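Local coordinates for nucleoporin NUP170 (Chaetomium thermophilum, PDB 5HAX), which probably serves as a scaffold component of the nuclear pore complex, joining a beta-propeller to a helical domain, at residues Q11-T16 and T601-K606; Q466-P471 and T622-T627. All blocks are in the same frame, centred on the assembly; numbering follows the deposited sequence.

Contact 1: Q11-T16 and T601-K606; sequences QVVNQT and TLWKAK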
loop_
_atom_site.group_PDB
_atom_site.type_symbol
_atom_site.label_atom_id
_atom_site.label_comp_id
_atom_site.label_asym_id
_atom_site.label_seq_id
_atom_site.Cartn_x
_atom_site.Cartn_y
_atom_site.Cartn_z
ATOM N N GLN A 11 24.939 -13.608 10.626
ATOM C CA GLN A 11 25.580 -13.120 9.411
ATOM C C GLN A 11 24.716 -13.402 8.187
ATOM O O GLN A 11 24.611 -12.563 7.285
ATOM C CB GLN A 11 26.954 -13.767 9.254
ATOM C CG GLN A 11 28.077 -12.795 8.952
ATOM C CD GLN A 11 29.413 -13.493 8.787
ATOM O OE1 GLN A 11 29.710 -14.462 9.487
ATOM N NE2 GLN A 11 30.222 -13.011 7.852
ATOM N N VAL A 12 24.092 -14.581 8.143
ATOM C CA VAL A 12 23.206 -14.923 7.032
ATOM C C VAL A 12 21.991 -14.004 7.023
ATOM O O VAL A 12 21.525 -13.578 5.959
ATOM C CB VAL A 12 22.791 -16.404 7.119
ATOM C CG1 VAL A 12 21.808 -16.756 6.006
ATOM C CG2 VAL A 12 24.017 -17.304 7.063
ATOM N N VAL A 13 21.451 -13.696 8.205
ATOM C CA VAL A 13 20.288 -12.816 8.291
ATOM C C VAL A 13 20.633 -11.433 7.755
ATOM O O VAL A 13 19.899 -10.861 6.940
ATOM C CB VAL A 13 19.777 -12.745 9.743
ATOM C CG1 VAL A 13 18.699 -11.675 9.890
ATOM C CG2 VAL A 13 19.246 -14.101 10.189
ATOM N N ASN A 14 21.757 -10.873 8.209
ATOM C CA ASN A 14 22.153 -9.537 7.777
ATOM C C ASN A 14 22.316 -9.469 6.265
ATOM O O ASN A 14 21.905 -8.491 5.631
ATOM C CB ASN A 14 23.449 -9.124 8.473
ATOM C CG ASN A 14 23.244 -8.781 9.934
ATOM O OD1 ASN A 14 22.233 -8.189 10.311
ATOM N ND2 ASN A 14 24.210 -9.150 10.767
ATOM N N GLN A 15 22.916 -10.500 5.669
ATOM C CA GLN A 15 23.099 -10.518 4.223
ATOM C C GLN A 15 21.782 -10.761 3.498
ATOM O O GLN A 15 21.602 -10.293 2.369
ATOM C CB GLN A 15 24.125 -11.585 3.845
ATOM C CG GLN A 15 25.532 -11.279 4.348
ATOM C CD GLN A 15 26.414 -12.510 4.421
ATOM O OE1 GLN A 15 26.100 -13.551 3.842
ATOM N NE2 GLN A 15 27.524 -12.398 5.144
ATOM N N THR A 16 20.855 -11.486 4.130
ATOM C CA THR A 16 19.545 -11.704 3.528
ATOM C C THR A 16 18.706 -10.432 3.574
ATOM O O THR A 16 18.005 -10.109 2.607
ATOM C CB THR A 16 18.834 -12.854 4.241
ATOM O OG1 THR A 16 19.630 -14.043 4.142
ATOM C CG2 THR A 16 17.466 -13.117 3.627
ATOM N N THR A 601 11.323 -6.664 10.797
ATOM C CA THR A 601 10.921 -5.466 11.528
ATOM C C THR A 601 11.629 -5.328 12.871
ATOM O O THR A 601 11.574 -4.249 13.469
ATOM C CB THR A 601 9.408 -5.463 11.768
ATOM O OG1 THR A 601 9.047 -6.581 12.589
ATOM C CG2 THR A 601 8.645 -5.531 10.450
ATOM N N LEU A 602 12.289 -6.384 13.350
ATOM C CA LEU A 602 12.919 -6.418 14.666
ATOM C C LEU A 602 14.428 -6.227 14.608
ATOM O O LEU A 602 14.977 -5.400 15.340
ATOM C CB LEU A 602 12.617 -7.759 15.346
ATOM C CG LEU A 602 11.605 -7.783 16.488
ATOM C CD1 LEU A 602 10.313 -7.101 16.084
ATOM C CD2 LEU A 602 11.346 -9.224 16.905
ATOM N N TRP A 603 15.091 -6.977 13.725
ATOM C CA TRP A 603 16.534 -7.186 13.753
ATOM C C TRP A 603 17.334 -5.929 14.087
ATOM O O TRP A 603 18.015 -5.869 15.117
ATOM C CB TRP A 603 16.961 -7.754 12.397
ATOM C CG TRP A 603 18.301 -8.407 12.395
ATOM C CD1 TRP A 603 19.447 -7.919 11.847
ATOM C CD2 TRP A 603 18.634 -9.680 12.962
ATOM N NE1 TRP A 603 20.477 -8.808 12.034
ATOM C CE2 TRP A 603 20.004 -9.897 12.717
ATOM C CE3 TRP A 603 17.908 -10.656 13.649
ATOM C CZ2 TRP A 603 20.663 -11.049 13.137
ATOM C CZ3 TRP A 603 18.566 -11.801 14.068
ATOM C CH2 TRP A 603 19.930 -11.986 13.810
ATOM N N LYS A 604 17.264 -4.916 13.228
ATOM C CA LYS A 604 18.078 -3.717 13.388
ATOM C C LYS A 604 17.426 -2.663 14.274
ATOM O O LYS A 604 18.023 -1.604 14.491
ATOM C CB LYS A 604 18.390 -3.111 12.015
ATOM C CG LYS A 604 19.276 -3.986 11.139
ATOM C CD LYS A 604 20.691 -4.085 11.690
ATOM C CE LYS A 604 21.574 -4.943 10.800
ATOM N NZ LYS A 604 22.980 -4.973 11.279
ATOM N N ALA A 605 16.231 -2.925 14.795
ATOM C CA ALA A 605 15.539 -1.955 15.628
ATOM C C ALA A 605 16.084 -1.970 17.052
ATOM O O ALA A 605 16.512 -3.006 17.569
ATOM C CB ALA A 605 14.040 -2.246 15.653
ATOM N N LYS A 606 16.067 -0.797 17.683
ATOM C CA LYS A 606 16.361 -0.704 19.105
ATOM C C LYS A 606 15.266 -1.396 19.905
ATOM O O LYS A 606 14.090 -1.375 19.536
ATOM C CB LYS A 606 16.471 0.757 19.541
ATOM C CG LYS A 606 17.495 1.581 18.774
ATOM C CD LYS A 606 18.913 1.102 19.028
ATOM C CE LYS A 606 19.930 2.049 18.410
ATOM N NZ LYS A 606 21.320 1.529 18.523
#
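Val13 lays its CG1 methyl over one face of the Trp603 indole, 3.6 Å from the centroid of the six-membered ring and only 14° off the ring normal, a CH-pi contact. That methyl is swung away from the backbone N, which carries it off helix 5-20 onto the ring. A beta-branched aliphatic residue suits the place, offering a compact knob to a broad flat surface. One residue on, Asn14 meets the same indole at its pyrrole side: Trp603 NE1 donates to Asn14 OD1 at 2.5 Å, a doubtfully short length, in a bent bond (138° at the hydrogen) whose donor stands above the carbonyl plane. The amide and ring planes are 68° apart. Lys604 crosses Asn14 at about a right angle, its CE 3.3 Å from Asn14 OD1, while its ammonium pairs with Glu718. The same carboxylate takes Asn14 ND2, which is consistent with the modelled orientation of the amide. Trp603 and Lys604 occupy the middle of a type I turn from Leu602 to Ala605, which follows helix 586-599 and presents the indole to the N-terminal helix. With a leucine in place of Trp603, Asn14 OD1 would probably lose its indole donor and Val13 its flat seat. A CH-pi contact over the face and a polar bond at the edge of one indole suggest that its position and rotation are both restrained, joining the first helix to a turn nearly 600 residues later.

Contact 2: Q466-P471 and T622-T627; sequences QFDQVP and TSKLVT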
loop_
_atom_site.group_PDB
_atom_site.type_symbol
_atom_site.label_atom_id
_atom_site.label_comp_id
_atom_site.label_asym_id
_atom_site.label_seq_id
_atom_site.Cartn_x
_atom_site.Cartn_y
_atom_site.Cartn_z
ATOM N N GLN A 466 5.364 -10.419 3.007
ATOM C CA GLN A 466 4.221 -11.326 2.951
ATOM C C GLN A 466 3.652 -11.632 4.331
ATOM O O GLN A 466 2.449 -11.884 4.462
ATOM C CB GLN A 466 4.621 -12.638 2.268
ATOM C CG GLN A 466 4.839 -12.535 0.769
ATOM C CD GLN A 466 5.236 -13.866 0.156
ATOM O OE1 GLN A 466 4.382 -14.639 -0.279
ATOM N NE2 GLN A 466 6.535 -14.141 0.126
ATOM N N PHE A 467 4.493 -11.613 5.368
ATOM C CA PHE A 467 4.095 -12.034 6.708
ATOM C C PHE A 467 4.169 -10.906 7.732
ATOM O O PHE A 467 3.973 -11.160 8.927
ATOM C CB PHE A 467 4.966 -13.210 7.156
ATOM C CG PHE A 467 5.290 -14.170 6.048
ATOM C CD1 PHE A 467 4.312 -14.998 5.526
ATOM C CD2 PHE A 467 6.567 -14.232 5.518
ATOM C CE1 PHE A 467 4.602 -15.876 4.501
ATOM C CE2 PHE A 467 6.864 -15.110 4.492
ATOM C CZ PHE A 467 5.880 -15.931 3.982
ATOM N N ASP A 468 4.439 -9.672 7.300
ATOM C CA ASP A 468 4.508 -8.521 8.195
ATOM C C ASP A 468 3.301 -7.603 8.106
ATOM O O ASP A 468 2.998 -6.912 9.079
ATOM C CB ASP A 468 5.769 -7.696 7.903
ATOM C CG ASP A 468 6.953 -8.116 8.750
ATOM O OD1 ASP A 468 6.778 -8.327 9.970
ATOM O OD2 ASP A 468 8.061 -8.233 8.192
ATOM N N GLN A 469 2.618 -7.572 6.964
ATOM C CA GLN A 469 1.442 -6.737 6.773
ATOM C C GLN A 469 0.448 -7.497 5.910
ATOM O O GLN A 469 0.842 -8.223 4.993
ATOM C CB GLN A 469 1.809 -5.395 6.122
ATOM C CG GLN A 469 2.525 -5.525 4.784
ATOM C CD GLN A 469 3.124 -4.210 4.311
ATOM O OE1 GLN A 469 2.676 -3.630 3.321
ATOM N NE2 GLN A 469 4.147 -3.738 5.014
ATOM N N VAL A 470 -0.837 -7.339 6.214
ATOM C CA VAL A 470 -1.884 -8.077 5.511
ATOM C C VAL A 470 -1.844 -7.715 4.030
ATOM O O VAL A 470 -1.337 -6.641 3.669
ATOM C CB VAL A 470 -3.275 -7.792 6.104
ATOM C CG1 VAL A 470 -3.362 -8.318 7.528
ATOM C CG2 VAL A 470 -3.594 -6.303 6.051
ATOM N N PRO A 471 -2.349 -8.572 3.144
ATOM C CA PRO A 471 -2.404 -8.211 1.724
ATOM C C PRO A 471 -3.300 -7.002 1.504
ATOM O O PRO A 471 -4.314 -6.827 2.183
ATOM C CB PRO A 471 -2.977 -9.467 1.055
ATOM C CG PRO A 471 -2.805 -10.564 2.049
ATOM C CD PRO A 471 -2.877 -9.923 3.394
ATOM N N THR A 622 3.957 -4.807 21.804
ATOM C CA THR A 622 3.971 -6.155 22.362
ATOM C C THR A 622 3.188 -7.128 21.490
ATOM O O THR A 622 3.610 -8.274 21.293
ATOM C CB THR A 622 3.396 -6.144 23.780
ATOM O OG1 THR A 622 2.037 -5.691 23.740
ATOM C CG2 THR A 622 4.207 -5.229 24.688
ATOM N N SER A 623 2.040 -6.691 20.965
ATOM C CA SER A 623 1.227 -7.565 20.127
ATOM C C SER A 623 1.996 -8.036 18.902
ATOM O O SER A 623 1.807 -9.170 18.447
ATOM C CB SER A 623 -0.050 -6.841 19.702
ATOM O OG SER A 623 0.256 -5.696 18.924
ATOM N N LYS A 624 2.866 -7.184 18.358
ATOM C CA LYS A 624 3.677 -7.584 17.215
ATOM C C LYS A 624 4.743 -8.591 17.627
ATOM O O LYS A 624 5.047 -9.524 16.874
ATOM C CB LYS A 624 4.315 -6.351 16.577
ATOM C CG LYS A 624 5.057 -6.629 15.282
ATOM C CD LYS A 624 4.104 -7.008 14.162
ATOM C CE LYS A 624 4.860 -7.339 12.888
ATOM N NZ LYS A 624 4.120 -6.900 11.674
ATOM N N LEU A 625 5.325 -8.418 18.814
ATOM C CA LEU A 625 6.325 -9.366 19.294
ATOM C C LEU A 625 5.726 -10.749 19.503
ATOM O O LEU A 625 6.410 -11.759 19.294
ATOM C CB LEU A 625 6.950 -8.854 20.591
ATOM C CG LEU A 625 7.844 -7.619 20.452
ATOM C CD1 LEU A 625 8.147 -7.019 21.817
ATOM C CD2 LEU A 625 9.133 -7.961 19.717
ATOM N N VAL A 626 4.455 -10.819 19.905
ATOM C CA VAL A 626 3.807 -12.110 20.125
ATOM C C VAL A 626 3.671 -12.866 18.809
ATOM O O VAL A 626 4.060 -14.035 18.706
ATOM C CB VAL A 626 2.438 -11.910 20.803
ATOM C CG1 VAL A 626 1.640 -13.214 20.819
ATOM C CG2 VAL A 626 2.620 -11.380 22.217
ATOM N N THR A 627 3.105 -12.216 17.789
ATOM C CA THR A 627 2.897 -12.886 16.509
ATOM C C THR A 627 4.219 -13.338 15.901
ATOM O O THR A 627 4.314 -14.444 15.357
ATOM C CB THR A 627 2.157 -11.962 15.541
ATOM O OG1 THR A 627 2.940 -10.786 15.303
ATOM C CG2 THR A 627 0.802 -11.562 16.108
#
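The loop 466-471 faces the first turns of helix 622-640 across a gap too wide for backbone contact, the nearest CA atoms, those of Asp468 and Lys624, standing 9.1 Å apart. Lysine suits this place because its length spans the gap. Lys624 first points away from its own backbone nitrogen (chi1 -173°), then bends at chi2 and chi4 to bring the ammonium to Asp468, the two side chains crossing at about a right angle. The salt bridge is loose: Lys624 NZ lies 3.5 Å from Asp468 OD1, with a weak hydrogen bond. The same NZ comes within 2.8 Å of the backbone carbonyl Asp468 O. The loop leads into strand 473-478 of a four-stranded antiparallel sheet that also takes in strand 50-57 from far earlier in the chain, consistent with the closing blade of a beta-propeller. The contact therefore joins what is probably the propeller to the later helices. Beside the bridge, Phe467 turns to the helices instead, meeting Tyr594 edge-to-face, while Gln466 CB lies over the centre of one face of the Phe467 ring. On the helix, Thr627 OG1 donates to Lys624 O at 2.9 Å, one turn along from the lysine that makes the bridge.

In the fold
Contacts 1 and 2 have their centres about 16 Å apart and touch through the start of segment 601-606. Thr601 CG2 packs 3.4 Å from Asp468 OD1, the oxygen that contact 2 uses in its salt bridge, and Leu602 CD2 meets Leu625 CD2 at 3.8 Å. The connection after helix 586-599 therefore gives Trp603 to the N-terminal helix, Leu602 to helix 622-640 and Thr601 to loop 466-471. The segments alternate along the chain; together the contacts join helix 5-20, loop 466-471 of the probable propeller and the later helices. Contact 1 is partly buried and largely within the helical part; contact 2 is a small surface bridge between loop 466-471 and helix 622-640.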